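PDB 5FR8: probable TonB-dependent siderophore receptor PirA from Acinetobacter baumannii, which probably takes part in the initial step of iron uptake by binding iron-chelating siderophores, and may bind ferric enterobactin with micromolar affinity. Local coordinates for residues R88-E93 with N613-V618; E573-A578 with S606-T611. All blocks are in the same frame, centred on the assembly; numbering follows the deposited sequence.

How the contacts relate
From the N terminus, the chain first builds the plug, where 88-93 lies in the loop between strands 84-87 and 95-99. More than 500 residues later, after most of the barrel has been laid down, 613-618 comes back to that loop and closes contact 1, joining plug to barrel loop. Contact 2 is nested inside this long loop: 573-578 on strand 564-591 meets 606-611 at the end of strand 594-608, pairing the two strands of a barrel hairpin at the end away from its tight turn. The two contacts touch, their centres about 12 Å apart. N613 O and D608 N are probably hydrogen-bonded, and L615 packs against A578, so the loop after strand 594-608 folds back on the end of the hairpin before it reaches the plug.

Contact 1: R88-E93 with N613-V618; sequences RGMGPE and NPLSLV
G89 and M90 face L615 and S616 across two irregular backbones, with no hydrogen bond between them; the CA atoms come nearest at G91 and S616, 5.5 Å apart. The plug loop is built on glycines: G89 has positive phi, and at the backbone angles of G91 a CB would press on the carbonyl O of M90. With no side chain on G89 or G91, their backbone atoms meet L615 and S616 directly. L615 brings its CB to 3.6 Å from G89 O, and its CD1 branch carries on to the end of M90, where CD1 and CE are 4.2 Å apart. These two side chains lie alongside each other and point the same way. M90 bends at chi2 and chi3 to bring its methyl round, and Y536 of strand 525-541 touches both residues. S616 offers carbon to this loop: its CB sits 3.8 Å from G89 O and 4.0 Å from G91 N. Its OG, anti to the backbone N (chi1 159°), has its main polar partner in D86 of the plug, a residue that also accepts from G89 N and G91 N. V618 completes the contact with CG1 against G89 CA, at 4.3 Å. Across the pair of segments, then, the barrel loop rests on the plug through van der Waals contact alone, while polar ties are made close by, through D86 and from L617 O to T71.

Contact 2: E573-A578 with S606-T611; sequences ENTPKA and SKDKQT
K577 and K609 are joined by a nearly straight backbone hydrogen bond, K609 N to K577 O, 2.9 Å long with 174° at the hydrogen. One residue further in, A578 and D608 form an antiparallel non-hydrogen-bonded pair with CA atoms 4.0 Å apart, and A578 CA makes a CA-H...O contact with K607 O. D608 is the side chain to follow. Its CB leaves on the same face of the sheet as that of A578, and chi1 of 173° sets CG anti to the backbone N and beside the carbonyl carbon. CG approaches K577 O at 3.8 Å. At the fork, OD1 turns back toward the first strand, with T575 CG2 4.1 Å away and the two side chains crossing at a slant; it also lies near K577 O, though both are acceptors and no bond joins them. OD2 faces the other way, into its own turn. There it accepts from T611 N at 2.8 Å, on the anti side and out of the carboxylate plane, and T611 OG1 reaches the anti lone pair at 3.2 Å; Q610 N adds a weak bond. This is an Asx motif, formed where strand 594-608 gives way to an extracellular loop of the TonB-dependent receptor barrel. The opposing strand of the hairpin also changes course here, with a corner at P576. Grips on OD2 from one residue's backbone and hydroxyl should limit rotation of the carboxylate. K609 lays its CB 3.5 Å from K577 O before its chain leads away, as does that of K577; both residues are exposed. T611 OG1 also bonds N613 N, the first residue of the segment that goes on to meet the plug.

Contact 1: R88-E93 with N613-V618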
ATOM      1  N   ARG A  88       0.197  10.147   4.462  1.00 54.88           N
ATOM      2  CA  ARG A  88       0.878  11.450   4.549  1.00 55.48           C
ATOM      3  C   ARG A  88       1.681  11.809   3.317  1.00 59.03           C
ATOM      4  O   ARG A  88       2.644  12.576   3.401  1.00 60.85           O
ATOM      5  CB  ARG A  88       1.743  11.512   5.775  1.00 54.50           C
ATOM      6  CG  ARG A  88       0.898  11.649   7.031  1.00 56.33           C
ATOM      7  CD  ARG A  88       1.745  11.546   8.276  1.00 57.63           C
ATOM      8  NE  ARG A  88       0.939  11.644   9.472  1.00 63.26           N
ATOM      9  CZ  ARG A  88       1.425  11.567  10.700  1.00 64.81           C
ATOM     10  NH1 ARG A  88       2.732  11.363  10.880  1.00 66.29           N
ATOM     11  NH2 ARG A  88       0.605  11.702  11.735  1.00 63.58           N
ATOM     12  N   GLY A  89       1.233  11.304   2.166  1.00 58.87           N
ATOM     13  CA  GLY A  89       1.765  11.728   0.876  1.00 64.85           C
ATOM     14  C   GLY A  89       3.165  11.235   0.599  1.00 63.11           C
ATOM     15  O   GLY A  89       3.932  11.893  -0.108  1.00 69.39           O
ATOM     16  N   MET A  90       3.490  10.058   1.120  1.00 60.66           N
ATOM     17  CA  MET A  90       4.837   9.513   0.959  1.00 58.89           C
ATOM     18  C   MET A  90       4.914   8.451  -0.112  1.00 56.08           C
ATOM     19  O   MET A  90       5.985   7.959  -0.448  1.00 58.01           O
ATOM     20  CB  MET A  90       5.339   8.984   2.290  1.00 56.06           C
ATOM     21  CG  MET A  90       5.572  10.118   3.256  1.00 56.70           C
ATOM     22  SD  MET A  90       7.105   9.907   4.114  1.00 69.89           S
ATOM     23  CE  MET A  90       8.349  10.182   2.875  1.00 67.88           C
ATOM     24  N   GLY A  91       3.769   8.108  -0.661  1.00 56.62           N
ATOM     25  CA  GLY A  91       3.717   7.092  -1.685  1.00 54.24           C
ATOM     26  C   GLY A  91       3.336   5.773  -1.072  1.00 53.59           C
ATOM     27  O   GLY A  91       3.662   5.501   0.091  1.00 64.86           O
ATOM     28  N   PRO A  92       2.603   4.955  -1.834  1.00 52.36           N
ATOM     29  CA  PRO A  92       2.244   3.630  -1.370  1.00 50.95           C
ATOM     30  C   PRO A  92       3.379   2.598  -1.251  1.00 50.11           C
ATOM     31  O   PRO A  92       3.183   1.600  -0.552  1.00 56.83           O
ATOM     32  CB  PRO A  92       1.171   3.172  -2.367  1.00 52.59           C
ATOM     33  CG  PRO A  92       1.144   4.170  -3.463  1.00 50.99           C
ATOM     34  CD  PRO A  92       1.688   5.435  -2.881  1.00 55.24           C
ATOM     35  N   GLU A  93       4.546   2.801  -1.870  1.00 48.73           N
ATOM     36  CA  GLU A  93       5.655   1.819  -1.675  1.00 47.93           C
ATOM     37  C   GLU A  93       6.049   1.903  -0.243  1.00 51.30           C
ATOM     38  O   GLU A  93       6.763   1.021   0.245  1.00 55.72           O
ATOM     39  CB  GLU A  93       6.916   2.103  -2.521  1.00 49.69           C
ATOM     40  CG  GLU A  93       6.742   2.014  -4.039  1.00 57.43           C
ATOM     41  CD  GLU A  93       6.446   0.625  -4.545  1.00 56.91           C
ATOM     42  OE1 GLU A  93       7.053  -0.361  -4.060  1.00 55.55           O
ATOM     43  OE2 GLU A  93       5.601   0.534  -5.445  1.00 56.58           O
ATOM     44  N   ASN A 613       9.316  18.450  -7.385  1.00 52.10           N
ATOM     45  CA  ASN A 613       8.041  17.777  -7.622  1.00 50.77           C
ATOM     46  C   ASN A 613       7.478  17.131  -6.363  1.00 51.19           C
ATOM     47  O   ASN A 613       8.225  16.805  -5.446  1.00 52.19           O
ATOM     48  CB  ASN A 613       8.224  16.700  -8.670  1.00 49.46           C
ATOM     49  CG  ASN A 613       8.226  17.242 -10.085  1.00 51.79           C
ATOM     50  OD1 ASN A 613       7.585  18.257 -10.384  1.00 52.12           O
ATOM     51  ND2 ASN A 613       8.926  16.547 -10.981  1.00 51.78           N
ATOM     52  N   PRO A 614       6.155  16.919  -6.321  1.00 48.79           N
ATOM     53  CA  PRO A 614       5.603  16.211  -5.183  1.00 50.06           C
ATOM     54  C   PRO A 614       5.887  14.701  -5.277  1.00 48.74           C
ATOM     55  O   PRO A 614       6.086  14.172  -6.367  1.00 44.95           O
ATOM     56  CB  PRO A 614       4.096  16.492  -5.282  1.00 49.62           C
ATOM     57  CG  PRO A 614       3.871  17.138  -6.602  1.00 48.93           C
ATOM     58  CD  PRO A 614       5.153  17.125  -7.369  1.00 49.17           C
ATOM     59  N   LEU A 615       5.925  14.037  -4.128  1.00 49.51           N
ATOM     60  CA  LEU A 615       6.220  12.618  -4.070  1.00 50.16           C
ATOM     61  C   LEU A 615       5.057  11.830  -4.642  1.00 51.77           C
ATOM     62  O   LEU A 615       5.239  10.795  -5.240  1.00 53.82           O
ATOM     63  CB  LEU A 615       6.490  12.192  -2.632  1.00 48.78           C
ATOM     64  CG  LEU A 615       7.767  12.803  -2.038  1.00 57.59           C
ATOM     65  CD1 LEU A 615       7.873  12.523  -0.532  1.00 61.19           C
ATOM     66  CD2 LEU A 615       9.011  12.258  -2.749  1.00 58.59           C
ATOM     67  N   SER A 616       3.853  12.342  -4.476  1.00 55.02           N
ATOM     68  CA  SER A 616       2.668  11.534  -4.666  1.00 53.52           C
ATOM     69  C   SER A 616       1.428  12.426  -4.822  1.00 53.97           C
ATOM     70  O   SER A 616       1.179  13.293  -4.025  1.00 55.26           O
ATOM     71  CB  SER A 616       2.519  10.643  -3.455  1.00 53.45           C
ATOM     72  OG  SER A 616       1.197  10.209  -3.369  1.00 58.92           O
ATOM     73  N   LEU A 617       0.646  12.207  -5.857  1.00 56.53           N
ATOM     74  CA  LEU A 617      -0.481  13.065  -6.148  1.00 54.87           C
ATOM     75  C   LEU A 617      -1.570  12.892  -5.093  1.00 54.21           C
ATOM     76  O   LEU A 617      -2.219  11.875  -5.050  1.00 53.92           O
ATOM     77  CB  LEU A 617      -1.036  12.716  -7.532  1.00 55.18           C
ATOM     78  CG  LEU A 617      -0.461  13.395  -8.779  1.00 57.54           C
ATOM     79  CD1 LEU A 617       0.970  13.828  -8.571  1.00 62.96           C
ATOM     80  CD2 LEU A 617      -0.565  12.469  -9.988  1.00 57.76           C
ATOM     81  N   VAL A 618      -1.763  13.900  -4.253  1.00 57.97           N
ATOM     82  CA  VAL A 618      -2.769  13.859  -3.185  1.00 56.97           C
ATOM     83  C   VAL A 618      -3.339  15.248  -2.965  1.00 58.45           C
ATOM     84  O   VAL A 618      -2.640  16.247  -3.149  1.00 51.33           O
ATOM     85  CB  VAL A 618      -2.194  13.420  -1.836  1.00 55.68           C
ATOM     86  CG1 VAL A 618      -1.523  12.052  -1.949  1.00 59.97           C
ATOM     87  CG2 VAL A 618      -1.231  14.465  -1.298  1.00 52.04           C
TER

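Contact 2: E573-A578 with S606-T611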
ATOM      1  N   GLU A 573      19.746   5.390  -7.907  1.00 72.57           N
ATOM      2  CA  GLU A 573      20.581   6.150  -6.983  1.00 78.61           C
ATOM      3  C   GLU A 573      19.741   6.787  -5.901  1.00 77.71           C
ATOM      4  O   GLU A 573      18.618   7.176  -6.154  1.00 75.75           O
ATOM      5  CB  GLU A 573      21.368   7.201  -7.753  1.00 84.38           C
ATOM      6  CG  GLU A 573      22.831   6.829  -7.923  1.00 93.65           C
ATOM      7  CD  GLU A 573      23.380   7.170  -9.299  1.00104.94           C
ATOM      8  OE1 GLU A 573      22.639   7.767 -10.120  1.00111.46           O
ATOM      9  OE2 GLU A 573      24.565   6.838  -9.562  1.00113.97           O
ATOM     10  N   ASN A 574      20.257   6.858  -4.684  1.00 49.68           N
ATOM     11  CA  ASN A 574      19.513   7.521  -3.634  1.00 53.94           C
ATOM     12  C   ASN A 574      19.739   9.016  -3.819  1.00 60.80           C
ATOM     13  O   ASN A 574      20.893   9.426  -3.940  1.00 66.87           O
ATOM     14  CB  ASN A 574      19.930   7.144  -2.190  1.00 54.03           C
ATOM     15  CG  ASN A 574      20.832   5.918  -2.097  1.00 56.82           C
ATOM     16  OD1 ASN A 574      20.389   4.860  -1.713  1.00 53.65           O
ATOM     17  ND2 ASN A 574      22.113   6.079  -2.398  1.00 63.40           N
ATOM     18  N   THR A 575      18.647   9.805  -3.845  1.00 55.04           N
ATOM     19  CA  THR A 575      18.692  11.255  -4.013  1.00 50.65           C
ATOM     20  C   THR A 575      18.447  11.918  -2.642  1.00 53.54           C
ATOM     21  O   THR A 575      17.650  11.396  -1.829  1.00 55.64           O
ATOM     22  CB  THR A 575      17.634  11.714  -5.042  1.00 48.96           C
ATOM     23  OG1 THR A 575      17.810  13.122  -5.337  1.00 47.28           O
ATOM     24  CG2 THR A 575      16.206  11.437  -4.525  1.00 45.17           C
ATOM     25  N   PRO A 576      19.126  13.059  -2.369  1.00 51.32           N
ATOM     26  CA  PRO A 576      19.328  13.513  -0.989  1.00 50.27           C
ATOM     27  C   PRO A 576      18.083  13.720  -0.120  1.00 51.74           C
ATOM     28  O   PRO A 576      18.017  13.123   0.967  1.00 52.87           O
ATOM     29  CB  PRO A 576      20.126  14.818  -1.161  1.00 49.94           C
ATOM     30  CG  PRO A 576      20.889  14.608  -2.418  1.00 49.54           C
ATOM     31  CD  PRO A 576      19.893  13.892  -3.310  1.00 50.44           C
ATOM     32  N   LYS A 577      17.135  14.566  -0.529  1.00 53.07           N
ATOM     33  CA  LYS A 577      16.011  14.916   0.370  1.00 55.91           C
ATOM     34  C   LYS A 577      14.673  15.226  -0.258  1.00 54.33           C
ATOM     35  O   LYS A 577      14.594  15.890  -1.297  1.00 49.96           O
ATOM     36  CB  LYS A 577      16.381  16.084   1.280  1.00 60.57           C
ATOM     37  CG  LYS A 577      16.456  15.654   2.736  1.00 73.40           C
ATOM     38  CD  LYS A 577      17.464  16.457   3.553  1.00 81.16           C
ATOM     39  CE  LYS A 577      17.972  15.597   4.704  1.00 91.89           C
ATOM     40  NZ  LYS A 577      18.765  16.403   5.668  1.00104.38           N
ATOM     41  N   ALA A 578      13.616  14.728   0.387  1.00 53.70           N
ATOM     42  CA  ALA A 578      12.246  15.177   0.098  1.00 52.44           C
ATOM     43  C   ALA A 578      11.695  15.726   1.401  1.00 52.63           C
ATOM     44  O   ALA A 578      12.162  15.326   2.480  1.00 53.65           O
ATOM     45  CB  ALA A 578      11.376  14.036  -0.420  1.00 48.12           C
ATOM     46  N   SER A 606       4.924  18.836   0.008  1.00 46.02           N
ATOM     47  CA  SER A 606       5.315  17.578  -0.577  1.00 50.70           C
ATOM     48  C   SER A 606       6.231  17.916  -1.718  1.00 52.08           C
ATOM     49  O   SER A 606       5.771  18.189  -2.821  1.00 58.15           O
ATOM     50  CB  SER A 606       4.109  16.796  -1.117  1.00 53.75           C
ATOM     51  OG  SER A 606       4.485  15.475  -1.537  1.00 51.37           O
ATOM     52  N   LYS A 607       7.527  17.899  -1.487  1.00 50.48           N
ATOM     53  CA  LYS A 607       8.406  18.252  -2.565  1.00 55.58           C
ATOM     54  C   LYS A 607       9.764  17.605  -2.392  1.00 54.16           C
ATOM     55  O   LYS A 607      10.287  17.566  -1.299  1.00 51.81           O
ATOM     56  CB  LYS A 607       8.509  19.774  -2.657  1.00 64.41           C
ATOM     57  CG  LYS A 607       9.078  20.402  -1.407  1.00 70.13           C
ATOM     58  CD  LYS A 607       8.837  21.900  -1.363  1.00 76.84           C
ATOM     59  CE  LYS A 607       9.360  22.479  -0.050  1.00 80.96           C
ATOM     60  NZ  LYS A 607       8.869  23.870   0.145  1.00 87.49           N
ATOM     61  N   ASP A 608      10.296  17.054  -3.482  1.00 55.64           N
ATOM     62  CA  ASP A 608      11.685  16.667  -3.541  1.00 57.33           C
ATOM     63  C   ASP A 608      12.524  17.949  -3.691  1.00 57.15           C
ATOM     64  O   ASP A 608      12.219  18.821  -4.476  1.00 57.73           O
ATOM     65  CB  ASP A 608      11.935  15.722  -4.708  1.00 56.97           C
ATOM     66  CG  ASP A 608      13.426  15.415  -4.913  1.00 63.71           C
ATOM     67  OD1 ASP A 608      14.099  14.868  -4.002  1.00 59.98           O
ATOM     68  OD2 ASP A 608      13.931  15.735  -6.006  1.00 69.44           O
ATOM     69  N   LYS A 609      13.589  18.057  -2.923  1.00 61.12           N
ATOM     70  CA  LYS A 609      14.353  19.287  -2.888  1.00 62.28           C
ATOM     71  C   LYS A 609      15.257  19.422  -4.118  1.00 58.59           C
ATOM     72  O   LYS A 609      16.005  20.381  -4.222  1.00 62.41           O
ATOM     73  CB  LYS A 609      15.137  19.377  -1.564  1.00 63.20           C
ATOM     74  CG  LYS A 609      14.393  20.126  -0.440  1.00 68.60           C
ATOM     75  CD  LYS A 609      14.804  21.614  -0.366  1.00 76.64           C
ATOM     76  CE  LYS A 609      14.445  22.279   0.975  1.00 83.58           C
ATOM     77  NZ  LYS A 609      14.729  21.421   2.178  1.00 81.44           N
ATOM     78  N   GLN A 610      15.178  18.473  -5.046  1.00 52.34           N
ATOM     79  CA  GLN A 610      16.061  18.467  -6.211  1.00 55.36           C
ATOM     80  C   GLN A 610      15.271  18.719  -7.485  1.00 59.65           C
ATOM     81  O   GLN A 610      15.655  19.563  -8.305  1.00 61.39           O
ATOM     82  CB  GLN A 610      16.785  17.119  -6.337  1.00 58.96           C
ATOM     83  CG  GLN A 610      17.656  16.926  -7.587  1.00 55.33           C
ATOM     84  CD  GLN A 610      18.577  18.101  -7.848  1.00 61.20           C
ATOM     85  OE1 GLN A 610      19.279  18.598  -6.924  1.00 60.94           O
ATOM     86  NE2 GLN A 610      18.565  18.591  -9.105  1.00 56.30           N
ATOM     87  N   THR A 611      14.168  17.985  -7.657  1.00 56.62           N
ATOM     88  CA  THR A 611      13.296  18.196  -8.792  1.00 55.49           C
ATOM     89  C   THR A 611      12.281  19.325  -8.589  1.00 56.20           C
ATOM     90  O   THR A 611      11.901  19.991  -9.570  1.00 55.10           O
ATOM     91  CB  THR A 611      12.451  16.972  -9.047  1.00 59.55           C
ATOM     92  OG1 THR A 611      11.581  16.789  -7.924  1.00 64.05           O
ATOM     93  CG2 THR A 611      13.314  15.732  -9.292  1.00 57.39           C
TER